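Local coordinates for protein 2,3-bisphosphoglycerate-independent phosphoglycerate mutase (Pyrococcus horikoshii, PDB 2ZKT) that probably interconverts 2-phosphoglycerate and 3-phosphoglycerate in glycolysis, as a metal-binding, cofactor-independent phosphoglycerate mutase of the A-PGAM subfamily, at residues B[100-105]-B[218-223]; B[77-82]-B[252-257]; B[39-44]-B[362-367]; B[6-11]-B[339-344]. All coordinates share one frame; numbering follows the deposited sequence.

Contact 1 of 4, residues B[100-105]-B[218-223]; sequences VNFATL and PIANYL
Ala103 and Tyr222 form an antiparallel hydrogen-bonded pair at the end of a four-stranded sheet, where Asn221 and Tyr222 together face Ala103 in a classic beta bulge. The bond from Ala103 N to Tyr222 O is short, 2.7 Å, and nearly straight at 169°; Tyr222 N returns one to Ala103 O. Beyond the paired strands, the amide of Asn221 takes over the role of a backbone: OD1 accepts from Leu105 N at 2.8 Å, while ND2 donates to a lone pair of Leu105 O at 2.8 Å, with both bonds close to straight. With CG of Asn221 lying between the backbone N and the carbonyl carbon (chi1 73°), the amide comes round to Leu105. A leucine in place of Asn221 would probably leave both Leu105 N and Leu105 O without these partners and let the chain after the strand swing loose. The Tyr222 side chain can be followed outward: CB meets Leu105 CB at 3.6 Å, CG is near the same Leu105 CB, and CD1 and CE1 run along Leu105 CD2. The tyrosine also packs on Val196 and Gln200 of helix 186-203. Among the residues of the other sheet face, Leu223 CD2 presses on Phe102 CD1 at 3.4 Å and on Val100 CG1. At the far end, Thr104 OG1 donates to Ile219 O, 2.8 Å away and well above that carbonyl's plane.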
loop_
_atom_site.group_PDB
_atom_site.type_symbol
_atom_site.label_atom_id
_atom_site.label_comp_id
_atom_site.label_asym_id
_atom_site.label_seq_id
_atom_site.Cartn_x
_atom_site.Cartn_y
_atom_site.Cartn_z
ATOM N N VAL B 100 25.272 -24.678 -11.839
ATOM C CA VAL B 100 25.631 -24.833 -13.249
ATOM C C VAL B 100 24.649 -24.187 -14.239
ATOM O O VAL B 100 23.422 -24.331 -14.107
ATOM C CB VAL B 100 25.739 -26.339 -13.630
ATOM C CG1 VAL B 100 26.296 -26.472 -15.041
ATOM C CG2 VAL B 100 26.609 -27.094 -12.607
ATOM N N ASN B 101 25.201 -23.503 -15.243
ATOM C CA ASN B 101 24.386 -22.872 -16.280
ATOM C C ASN B 101 24.723 -23.531 -17.613
ATOM O O ASN B 101 25.909 -23.663 -17.960
ATOM C CB ASN B 101 24.688 -21.365 -16.398
ATOM C CG ASN B 101 24.322 -20.588 -15.140
ATOM O OD1 ASN B 101 25.015 -20.664 -14.117
ATOM N ND2 ASN B 101 23.227 -19.833 -15.211
ATOM N N PHE B 102 23.696 -23.971 -18.348
ATOM C CA PHE B 102 23.932 -24.557 -19.673
ATOM C C PHE B 102 24.234 -23.344 -20.559
ATOM O O PHE B 102 23.525 -22.329 -20.489
ATOM C CB PHE B 102 22.681 -25.280 -20.198
ATOM C CG PHE B 102 22.415 -26.594 -19.529
ATOM C CD1 PHE B 102 23.299 -27.661 -19.687
ATOM C CD2 PHE B 102 21.292 -26.763 -18.724
ATOM C CE1 PHE B 102 23.071 -28.883 -19.054
ATOM C CE2 PHE B 102 21.054 -27.984 -18.081
ATOM C CZ PHE B 102 21.949 -29.047 -18.248
ATOM N N ALA B 103 25.294 -23.436 -21.365
ATOM C CA ALA B 103 25.670 -22.330 -22.250
ATOM C C ALA B 103 25.885 -22.802 -23.691
ATOM O O ALA B 103 25.646 -23.969 -24.023
ATOM C CB ALA B 103 26.943 -21.651 -21.728
ATOM N N THR B 104 26.338 -21.878 -24.540
ATOM C CA THR B 104 26.604 -22.180 -25.948
ATOM C C THR B 104 28.065 -21.847 -26.293
ATOM O O THR B 104 28.483 -20.686 -26.213
ATOM C CB THR B 104 25.661 -21.365 -26.884
ATOM O OG1 THR B 104 24.289 -21.613 -26.528
ATOM C CG2 THR B 104 25.869 -21.775 -28.339
ATOM N N LEU B 105 28.836 -22.877 -26.663
ATOM C CA LEU B 105 30.248 -22.716 -27.037
ATOM C C LEU B 105 30.462 -23.079 -28.517
ATOM O O LEU B 105 30.114 -24.185 -28.953
ATOM C CB LEU B 105 31.144 -23.625 -26.181
ATOM C CG LEU B 105 32.626 -23.641 -26.607
ATOM C CD1 LEU B 105 33.271 -22.321 -26.196
ATOM C CD2 LEU B 105 33.365 -24.810 -25.970
ATOM N N PRO B 218 20.282 -21.401 -30.394
ATOM C CA PRO B 218 21.623 -21.612 -29.818
ATOM C C PRO B 218 21.624 -22.868 -28.935
ATOM O O PRO B 218 20.888 -22.945 -27.952
ATOM C CB PRO B 218 21.861 -20.323 -29.021
ATOM C CG PRO B 218 20.467 -19.931 -28.596
ATOM C CD PRO B 218 19.662 -20.169 -29.858
ATOM N N ILE B 219 22.456 -23.847 -29.289
ATOM C CA ILE B 219 22.515 -25.109 -28.551
ATOM C C ILE B 219 23.154 -25.057 -27.160
ATOM O O ILE B 219 24.140 -24.344 -26.934
ATOM C CB ILE B 219 23.264 -26.195 -29.372
ATOM C CG1 ILE B 219 24.709 -25.749 -29.641
ATOM C CG2 ILE B 219 22.506 -26.470 -30.680
ATOM C CD1 ILE B 219 25.552 -26.787 -30.385
ATOM N N ALA B 220 22.570 -25.824 -26.233
ATOM C CA ALA B 220 23.080 -25.925 -24.862
ATOM C C ALA B 220 24.175 -26.992 -24.907
ATOM O O ALA B 220 23.939 -28.138 -24.524
ATOM C CB ALA B 220 21.959 -26.363 -23.909
ATOM N N ASN B 221 25.364 -26.620 -25.386
ATOM C CA ASN B 221 26.459 -27.584 -25.501
ATOM C C ASN B 221 27.622 -27.326 -24.545
ATOM O O ASN B 221 28.603 -28.083 -24.531
ATOM C CB ASN B 221 26.988 -27.620 -26.948
ATOM C CG ASN B 221 27.798 -26.379 -27.310
ATOM O OD1 ASN B 221 27.403 -25.245 -26.999
ATOM N ND2 ASN B 221 28.935 -26.588 -27.983
ATOM N N TYR B 222 27.529 -26.260 -23.750
ATOM C CA TYR B 222 28.601 -25.980 -22.807
ATOM C C TYR B 222 28.091 -25.838 -21.376
ATOM O O TYR B 222 26.916 -25.525 -21.135
ATOM C CB TYR B 222 29.382 -24.727 -23.215
ATOM C CG TYR B 222 30.798 -24.749 -22.672
ATOM C CD1 TYR B 222 31.686 -25.766 -23.039
ATOM C CD2 TYR B 222 31.247 -23.769 -21.785
ATOM C CE1 TYR B 222 32.986 -25.807 -22.536
ATOM C CE2 TYR B 222 32.548 -23.801 -21.274
ATOM C CZ TYR B 222 33.414 -24.820 -21.653
ATOM O OH TYR B 222 34.706 -24.852 -21.157
ATOM N N LEU B 223 28.992 -26.063 -20.426
ATOM C CA LEU B 223 28.641 -26.001 -19.012
ATOM C C LEU B 223 29.399 -24.906 -18.250
ATOM O O LEU B 223 30.630 -24.942 -18.181
ATOM C CB LEU B 223 28.932 -27.372 -18.375
ATOM C CG LEU B 223 27.881 -28.478 -18.535
ATOM C CD1 LEU B 223 28.065 -29.561 -17.485
ATOM C CD2 LEU B 223 26.488 -27.854 -18.454
#

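Contact 2 of 4, residues B[77-82]-B[252-257]; sequences RGRGFF and VALVKG
The guanidinium of Arg79 carries Leu254 CD2 over one face, 3.1 Å above its plane and displaced toward the rim; NE forms a salt bridge with Glu83. The Phe82 ring, the other flat group, meets Gly257 obliquely, its CD1 coming 4.0 Å from Gly257 C. These groups join the region where helix 80-86 sets out to the first turns of helix 253-261, in a close helix-helix contact built on a glycine. Arg79 reaches across because its chain is stretched from CG to NE, with CG anti to the backbone N (chi1 173°), and it crosses the Leu254 side chain at about a right angle. Leu254 divides its two methyls: CD2 sits 3.3 Å from Arg79 NE, and CD1 packs on Phe82 CB at 3.5 Å. A serine at Arg79 would probably leave Glu83 without its cationic mate and uncover the CD2 methyl of Leu254. Phe82 extends the buried packing to Leu65 of helix 60-67 and to Val258 and Ala261, farther along the partner helix. The Leu254 side chain lies about 7 Å from a bound zinc ion, which places the contact beside the metal centre. Gly257 lets the backbones come together, since a beta carbon at this position would collide with the Phe82 carbonyl. In its absence, Gly257 CA approaches Phe82 O at 3.1 Å in a CA-H...O contact with an angle of 155° at the hydrogen.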
loop_
_atom_site.group_PDB
_atom_site.type_symbol
_atom_site.label_atom_id
_atom_site.label_comp_id
_atom_site.label_asym_id
_atom_site.label_seq_id
_atom_site.Cartn_x
_atom_site.Cartn_y
_atom_site.Cartn_z
ATOM N N ARG B 77 30.857 -20.967 3.402
ATOM C CA ARG B 77 31.866 -21.732 2.688
ATOM C C ARG B 77 31.423 -21.957 1.237
ATOM O O ARG B 77 31.675 -23.016 0.653
ATOM C CB ARG B 77 32.122 -23.074 3.405
ATOM C CG ARG B 77 32.898 -22.957 4.737
ATOM C CD ARG B 77 34.349 -22.570 4.496
ATOM N NE ARG B 77 35.162 -22.584 5.717
ATOM C CZ ARG B 77 35.090 -21.677 6.697
ATOM N NH1 ARG B 77 34.231 -20.658 6.625
ATOM N NH2 ARG B 77 35.893 -21.785 7.757
ATOM N N GLY B 78 30.756 -20.952 0.659
ATOM C CA GLY B 78 30.308 -21.057 -0.723
ATOM C C GLY B 78 28.811 -21.275 -0.886
ATOM O O GLY B 78 28.102 -21.535 0.090
ATOM N N ARG B 79 28.340 -21.191 -2.135
ATOM C CA ARG B 79 26.916 -21.352 -2.463
ATOM C C ARG B 79 26.456 -22.758 -2.884
ATOM O O ARG B 79 25.414 -23.248 -2.425
ATOM C CB ARG B 79 26.540 -20.364 -3.578
ATOM C CG ARG B 79 25.129 -20.565 -4.117
ATOM C CD ARG B 79 24.725 -19.479 -5.126
ATOM N NE ARG B 79 23.340 -19.667 -5.573
ATOM C CZ ARG B 79 22.671 -18.815 -6.354
ATOM N NH1 ARG B 79 23.257 -17.699 -6.785
ATOM N NH2 ARG B 79 21.416 -19.086 -6.709
ATOM N N GLY B 80 27.228 -23.381 -3.779
ATOM C CA GLY B 80 26.896 -24.706 -4.299
ATOM C C GLY B 80 26.168 -25.690 -3.389
ATOM O O GLY B 80 25.091 -26.198 -3.744
ATOM N N PHE B 81 26.752 -25.969 -2.221
ATOM C CA PHE B 81 26.159 -26.915 -1.277
ATOM C C PHE B 81 24.703 -26.606 -0.913
ATOM O O PHE B 81 23.882 -27.524 -0.772
ATOM C CB PHE B 81 26.998 -26.980 0.009
ATOM C CG PHE B 81 26.770 -28.229 0.827
ATOM C CD1 PHE B 81 25.691 -28.315 1.708
ATOM C CD2 PHE B 81 27.648 -29.317 0.723
ATOM C CE1 PHE B 81 25.484 -29.466 2.478
ATOM C CE2 PHE B 81 27.455 -30.478 1.490
ATOM C CZ PHE B 81 26.370 -30.552 2.369
ATOM N N PHE B 82 24.387 -25.316 -0.742
ATOM C CA PHE B 82 23.021 -24.905 -0.394
ATOM C C PHE B 82 22.075 -25.200 -1.570
ATOM O O PHE B 82 20.946 -25.672 -1.376
ATOM C CB PHE B 82 22.965 -23.395 -0.073
ATOM C CG PHE B 82 23.798 -22.979 1.117
ATOM C CD1 PHE B 82 23.576 -23.541 2.376
ATOM C CD2 PHE B 82 24.788 -21.999 0.983
ATOM C CE1 PHE B 82 24.321 -23.136 3.483
ATOM C CE2 PHE B 82 25.540 -21.585 2.084
ATOM C CZ PHE B 82 25.306 -22.157 3.338
ATOM N N VAL B 252 11.921 -21.124 -3.062
ATOM C CA VAL B 252 13.212 -20.988 -3.742
ATOM C C VAL B 252 14.241 -21.999 -3.231
ATOM O O VAL B 252 14.437 -22.159 -2.021
ATOM C CB VAL B 252 13.787 -19.571 -3.576
ATOM C CG1 VAL B 252 14.947 -19.358 -4.545
ATOM C CG2 VAL B 252 12.699 -18.553 -3.821
ATOM N N ALA B 253 14.896 -22.674 -4.178
ATOM C CA ALA B 253 15.895 -23.702 -3.881
ATOM C C ALA B 253 17.021 -23.264 -2.929
ATOM O O ALA B 253 17.263 -23.901 -1.896
ATOM C CB ALA B 253 16.499 -24.215 -5.196
ATOM N N LEU B 254 17.712 -22.181 -3.291
ATOM C CA LEU B 254 18.831 -21.694 -2.487
ATOM C C LEU B 254 18.499 -21.433 -1.012
ATOM O O LEU B 254 19.313 -21.718 -0.127
ATOM C CB LEU B 254 19.414 -20.424 -3.122
ATOM C CG LEU B 254 20.676 -19.870 -2.450
ATOM C CD1 LEU B 254 21.733 -20.961 -2.336
ATOM C CD2 LEU B 254 21.205 -18.688 -3.256
ATOM N N VAL B 255 17.307 -20.903 -0.738
ATOM C CA VAL B 255 16.936 -20.618 0.641
ATOM C C VAL B 255 16.516 -21.890 1.376
ATOM O O VAL B 255 16.754 -22.022 2.589
ATOM C CB VAL B 255 15.813 -19.546 0.709
ATOM C CG1 VAL B 255 15.372 -19.321 2.158
ATOM C CG2 VAL B 255 16.326 -18.234 0.106
ATOM N N LYS B 256 15.897 -22.825 0.655
ATOM C CA LYS B 256 15.490 -24.095 1.263
ATOM C C LYS B 256 16.778 -24.814 1.682
ATOM O O LYS B 256 16.825 -25.489 2.720
ATOM C CB LYS B 256 14.740 -24.965 0.251
ATOM C CG LYS B 256 13.446 -24.361 -0.274
ATOM C CD LYS B 256 12.881 -25.210 -1.401
ATOM C CE LYS B 256 12.652 -26.649 -0.942
ATOM N NZ LYS B 256 12.233 -27.529 -2.072
ATOM N N GLY B 257 17.819 -24.646 0.857
ATOM C CA GLY B 257 19.113 -25.270 1.117
ATOM C C GLY B 257 19.761 -24.768 2.396
ATOM O O GLY B 257 20.188 -25.555 3.249
#

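Contact 3 of 4, residues B[39-44]-B[362-367]; sequences KLAEIG and PLLIAG. With CA (calcium ion), chain F.
Helix 39-43 lies across strand 362-366 at 68°, the axes passing 7.3 Å apart, with Leu40, Ile43 and Gly44 set against Leu364 and Ala366. Beyond the last turn, Gly44 CA comes 3.3 Å from Ile365 O, a closeness that leaves no room for a beta carbon. The methyl of Ala366 is where the helix side chains converge: Ile43 CD1 touches it at 3.5 Å and Leu40 CD2 comes from another direction at 4.0 Å. Ile43 reaches it by placing CG1 between its own backbone N and carbonyl carbon (chi1 44°), which folds the branch back toward the strand. Leu364 uses both methyls, CD1 against Leu40 CB and CD2 near Ala41 CB, and Ile343 of the neighbouring strand continues this apolar layer. A water joins the helix end to the strand end, donating a hydrogen bond to Ile43 O and accepting one from Gly367 N at 3.0 Å. On the helix's outer side, Glu42 O binds a calcium ion at 2.4 Å, with Thr372 and Asp373 completing the protein ligands. The Glu42 carboxylate takes part at second hand: OE2 accepts a hydrogen bond of 2.6 Å from one calcium-bound water and a weak one from another. Oily packing thus ties the helix to the sheet, while the Glu42 carbonyl serves the metal directly, and the nearby carboxylate may partly balance the calcium charge through water.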
loop_
_atom_site.group_PDB
_atom_site.type_symbol
_atom_site.label_atom_id
_atom_site.label_comp_id
_atom_site.label_asym_id
_atom_site.label_seq_id
_atom_site.Cartn_x
_atom_site.Cartn_y
_atom_site.Cartn_z
ATOM N N LYS B 39 -0.184 -2.153 11.409
ATOM C CA LYS B 39 -0.825 -2.477 12.680
ATOM C C LYS B 39 0.221 -3.109 13.607
ATOM O O LYS B 39 0.320 -2.759 14.792
ATOM C CB LYS B 39 -1.981 -3.466 12.445
ATOM C CG LYS B 39 -2.657 -3.944 13.724
ATOM C CD LYS B 39 -2.862 -5.460 13.708
ATOM C CE LYS B 39 -3.832 -5.886 12.601
ATOM N NZ LYS B 39 -4.984 -6.700 13.108
ATOM N N LEU B 40 0.999 -4.045 13.060
ATOM C CA LEU B 40 2.038 -4.716 13.842
ATOM C C LEU B 40 3.149 -3.741 14.267
ATOM O O LEU B 40 3.653 -3.813 15.399
ATOM C CB LEU B 40 2.634 -5.878 13.031
ATOM C CG LEU B 40 1.735 -7.114 12.887
ATOM C CD1 LEU B 40 2.433 -8.152 11.991
ATOM C CD2 LEU B 40 1.443 -7.700 14.270
ATOM N N ALA B 41 3.526 -2.827 13.364
ATOM C CA ALA B 41 4.554 -1.840 13.701
ATOM C C ALA B 41 4.002 -0.947 14.810
ATOM O O ALA B 41 4.738 -0.479 15.691
ATOM C CB ALA B 41 4.901 -0.986 12.475
ATOM N N GLU B 42 2.694 -0.725 14.772
ATOM C CA GLU B 42 2.062 0.138 15.758
ATOM C C GLU B 42 2.106 -0.436 17.170
ATOM O O GLU B 42 2.423 0.279 18.103
ATOM C CB GLU B 42 0.623 0.454 15.325
ATOM C CG GLU B 42 -0.026 1.627 16.063
ATOM C CD GLU B 42 -0.490 1.258 17.466
ATOM O OE1 GLU B 42 -1.282 0.290 17.592
ATOM O OE2 GLU B 42 -0.074 1.934 18.439
ATOM N N ILE B 43 1.803 -1.722 17.348
ATOM C CA ILE B 43 1.851 -2.300 18.701
ATOM C C ILE B 43 3.221 -2.939 18.982
ATOM O O ILE B 43 3.496 -3.397 20.101
ATOM C CB ILE B 43 0.718 -3.366 18.926
ATOM C CG1 ILE B 43 0.598 -4.294 17.711
ATOM C CG2 ILE B 43 -0.616 -2.670 19.145
ATOM C CD1 ILE B 43 1.636 -5.371 17.637
ATOM N N GLY B 44 4.081 -2.957 17.960
ATOM C CA GLY B 44 5.409 -3.534 18.122
ATOM C C GLY B 44 6.543 -2.520 18.230
ATOM O O GLY B 44 6.361 -1.375 18.676
ATOM N N PRO B 362 14.395 -2.641 6.722
ATOM C CA PRO B 362 13.422 -2.386 7.789
ATOM C C PRO B 362 13.076 -3.693 8.490
ATOM O O PRO B 362 12.967 -4.751 7.857
ATOM C CB PRO B 362 12.233 -1.757 7.040
ATOM C CG PRO B 362 12.367 -2.320 5.656
ATOM C CD PRO B 362 13.846 -2.277 5.400
ATOM N N LEU B 363 12.915 -3.602 9.811
ATOM C CA LEU B 363 12.618 -4.756 10.649
ATOM C C LEU B 363 11.542 -4.415 11.674
ATOM O O LEU B 363 11.543 -3.331 12.248
ATOM C CB LEU B 363 13.895 -5.183 11.407
ATOM C CG LEU B 363 13.751 -6.132 12.616
ATOM C CD1 LEU B 363 13.102 -7.448 12.162
ATOM C CD2 LEU B 363 15.121 -6.410 13.240
ATOM N N LEU B 364 10.627 -5.351 11.913
ATOM C CA LEU B 364 9.612 -5.120 12.921
ATOM C C LEU B 364 9.456 -6.395 13.751
ATOM O O LEU B 364 9.604 -7.510 13.238
ATOM C CB LEU B 364 8.277 -4.717 12.277
ATOM C CG LEU B 364 7.252 -5.731 11.742
ATOM C CD1 LEU B 364 6.651 -6.556 12.871
ATOM C CD2 LEU B 364 6.129 -4.952 11.050
ATOM N N ILE B 365 9.188 -6.216 15.042
ATOM C CA ILE B 365 8.970 -7.330 15.944
ATOM C C ILE B 365 7.753 -6.978 16.799
ATOM O O ILE B 365 7.667 -5.871 17.361
ATOM C CB ILE B 365 10.182 -7.568 16.870
ATOM C CG1 ILE B 365 11.441 -7.810 16.025
ATOM C CG2 ILE B 365 9.906 -8.765 17.779
ATOM C CD1 ILE B 365 12.718 -7.947 16.859
ATOM N N ALA B 366 6.809 -7.912 16.891
ATOM C CA ALA B 366 5.603 -7.687 17.675
ATOM C C ALA B 366 5.203 -8.978 18.381
ATOM O O ALA B 366 5.500 -10.078 17.901
ATOM C CB ALA B 366 4.468 -7.198 16.770
ATOM N N GLY B 367 4.531 -8.841 19.524
ATOM C CA GLY B 367 4.114 -10.019 20.274
ATOM C C GLY B 367 4.364 -9.884 21.768
ATOM O O GLY B 367 4.717 -8.803 22.258
HETATM CA CA CA F . 3.413 1.893 19.573
HETATM O O HOH W 1 5.386 0.916 17.711
HETATM O O HOH W 2 1.506 1.642 20.546
HETATM O O HOH W 3 2.973 3.316 17.848
HETATM O O HOH W 4 3.577 -6.185 20.588
#

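Contact 4 of 4, residues B[6-11]-B[339-344]; sequences KGLLII and VVIAIT
Leu8 and Ile10 give both their N-H and their carbonyl to strand 339-344, and with Lys6 O they make the five hydrogen bonds of a regular parallel pairing. Val340 N meets Lys6 O at 3.0 Å in an almost perfectly straight bond. The shortest of the five joins Ile10 N to Ala342 O at 2.7 Å. On the face bearing Leu8 and Ile10, Leu8 CB rests on Val339 CG1 at 3.9 Å, Ile10 CD1 meets Ile341 CD1 at 3.9 Å, and Ile10 CB packs against Ile343 CG1. On the other face the closest approach comes at the C-terminal end. There Leu9 CD1 touches the methyl of Ala342 at 3.7 Å, and Ile11 CD1 lies only 3.3 Å from Thr344 CG2, the two side chains running side by side. With OG1 of Thr344 anti to the backbone N (chi1 -170°) and bonded to Pro362 O, CG2 is left between the backbone N and the carbonyl carbon, where it meets Ile11. In the next shell, Ile330 and Ile327 of helix 313-331 cover the Ile10 and Ile343 face, while Ile67 and His64 of helix 60-67 back Leu9 and Ile11. Strand 296-301 continues the sheet beside strand 6-12, and strand 361-366 beside 339-344. Helices on both faces of this largely parallel sheet fit the alkaline phosphatase superfamily. Both strands run toward zinc ligands, Asp13 after the first and Asp346 and His347 after the second. Aligned by backbone bonds and sealed by hydrocarbon, the pair therefore delivers acidic and imidazole ligands from adjacent strand ends to one metal site.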
loop_
_atom_site.group_PDB
_atom_site.type_symbol
_atom_site.label_atom_id
_atom_site.label_comp_id
_atom_site.label_asym_id
_atom_site.label_seq_id
_atom_site.Cartn_x
_atom_site.Cartn_y
_atom_site.Cartn_z
ATOM N N LYS B 6 6.215 -19.188 21.027
ATOM C CA LYS B 6 6.662 -19.676 19.721
ATOM C C LYS B 6 7.246 -18.509 18.920
ATOM O O LYS B 6 7.137 -17.345 19.323
ATOM C CB LYS B 6 5.492 -20.282 18.931
ATOM C CG LYS B 6 5.004 -21.626 19.442
ATOM C CD LYS B 6 3.768 -22.099 18.672
ATOM C CE LYS B 6 3.198 -23.384 19.273
ATOM N NZ LYS B 6 4.150 -24.527 19.124
ATOM N N GLY B 7 7.860 -18.818 17.778
ATOM C CA GLY B 7 8.423 -17.759 16.964
ATOM C C GLY B 7 7.961 -17.817 15.519
ATOM O O GLY B 7 7.738 -18.899 14.971
ATOM N N LEU B 8 7.808 -16.646 14.901
ATOM C CA LEU B 8 7.409 -16.573 13.501
ATOM C C LEU B 8 8.234 -15.491 12.789
ATOM O O LEU B 8 7.969 -14.290 12.916
ATOM C CB LEU B 8 5.902 -16.279 13.375
ATOM C CG LEU B 8 5.337 -16.184 11.951
ATOM C CD1 LEU B 8 5.797 -17.357 11.087
ATOM C CD2 LEU B 8 3.834 -16.146 12.049
ATOM N N LEU B 9 9.243 -15.936 12.049
ATOM C CA LEU B 9 10.110 -15.028 11.334
ATOM C C LEU B 9 9.719 -14.996 9.854
ATOM O O LEU B 9 9.824 -16.007 9.138
ATOM C CB LEU B 9 11.571 -15.467 11.496
ATOM C CG LEU B 9 12.610 -14.645 10.718
ATOM C CD1 LEU B 9 12.416 -13.166 11.017
ATOM C CD2 LEU B 9 14.020 -15.103 11.088
ATOM N N ILE B 10 9.282 -13.820 9.402
ATOM C CA ILE B 10 8.847 -13.633 8.023
ATOM C C ILE B 10 9.822 -12.791 7.194
ATOM O O ILE B 10 10.144 -11.648 7.549
ATOM C CB ILE B 10 7.433 -13.002 8.027
ATOM C CG1 ILE B 10 6.462 -13.985 8.709
ATOM C CG2 ILE B 10 6.973 -12.662 6.607
ATOM C CD1 ILE B 10 5.040 -13.492 8.768
ATOM N N ILE B 11 10.306 -13.371 6.094
ATOM C CA ILE B 11 11.231 -12.673 5.212
ATOM C C ILE B 11 10.623 -12.332 3.847
ATOM O O ILE B 11 10.165 -13.217 3.096
ATOM C CB ILE B 11 12.520 -13.500 4.960
ATOM C CG1 ILE B 11 13.319 -13.642 6.272
ATOM C CG2 ILE B 11 13.368 -12.835 3.876
ATOM C CD1 ILE B 11 13.750 -12.313 6.882
ATOM N N VAL B 339 2.773 -16.037 20.295
ATOM C CA VAL B 339 3.684 -16.055 19.158
ATOM C C VAL B 339 4.371 -14.710 18.963
ATOM O O VAL B 339 3.721 -13.666 18.839
ATOM C CB VAL B 339 2.922 -16.426 17.843
ATOM C CG1 VAL B 339 3.892 -16.570 16.693
ATOM C CG2 VAL B 339 2.151 -17.719 18.034
ATOM N N VAL B 340 5.700 -14.744 18.945
ATOM C CA VAL B 340 6.491 -13.543 18.733
ATOM C C VAL B 340 6.733 -13.463 17.233
ATOM O O VAL B 340 7.315 -14.379 16.646
ATOM C CB VAL B 340 7.832 -13.642 19.454
ATOM C CG1 VAL B 340 8.671 -12.405 19.156
ATOM C CG2 VAL B 340 7.589 -13.804 20.956
ATOM N N ILE B 341 6.284 -12.374 16.608
ATOM C CA ILE B 341 6.457 -12.239 15.169
ATOM C C ILE B 341 7.470 -11.178 14.730
ATOM O O ILE B 341 7.511 -10.055 15.254
ATOM C CB ILE B 341 5.094 -11.971 14.472
ATOM C CG1 ILE B 341 5.279 -11.958 12.950
ATOM C CG2 ILE B 341 4.520 -10.653 14.945
ATOM C CD1 ILE B 341 3.973 -11.879 12.172
ATOM N N ALA B 342 8.296 -11.558 13.754
ATOM C CA ALA B 342 9.306 -10.662 13.221
ATOM C C ALA B 342 9.185 -10.642 11.701
ATOM O O ALA B 342 9.009 -11.686 11.061
ATOM C CB ALA B 342 10.708 -11.124 13.647
ATOM N N ILE B 343 9.270 -9.453 11.117
ATOM C CA ILE B 343 9.166 -9.331 9.671
ATOM C C ILE B 343 10.260 -8.423 9.128
ATOM O O ILE B 343 10.500 -7.329 9.646
ATOM C CB ILE B 343 7.792 -8.751 9.264
ATOM C CG1 ILE B 343 6.672 -9.680 9.748
ATOM C CG2 ILE B 343 7.734 -8.563 7.745
ATOM C CD1 ILE B 343 5.267 -9.127 9.562
ATOM N N THR B 344 10.939 -8.878 8.086
ATOM C CA THR B 344 11.968 -8.048 7.477
ATOM C C THR B 344 12.369 -8.637 6.128
ATOM O O THR B 344 11.710 -9.509 5.580
ATOM C CB THR B 344 13.179 -8.009 8.423
ATOM O OG1 THR B 344 14.103 -7.015 7.968
ATOM C CG2 THR B 344 13.888 -9.369 8.430
#

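In the fold
Contacts 3 and 4 belong to the same mixed eight-stranded sheet, their centres 10 Å apart, and contribute its adjoining strands 361-366 and 339-344 respectively. Contact 1 sits in a separate four-stranded antiparallel sheet, its centre 47 Å from that of contact 3 on the opposite side of the chain's centre. Contact 2 lies between, its centre 22 Å from those of both contact 1 and contact 4. Along the chain the loop of contact 2 encloses contact 1 and is itself enclosed by those of contacts 3 and 4, which interlock. The chain thus leaves the metal-binding sheet, builds the smaller one and returns, with contact 2 joining helices near the passage between them.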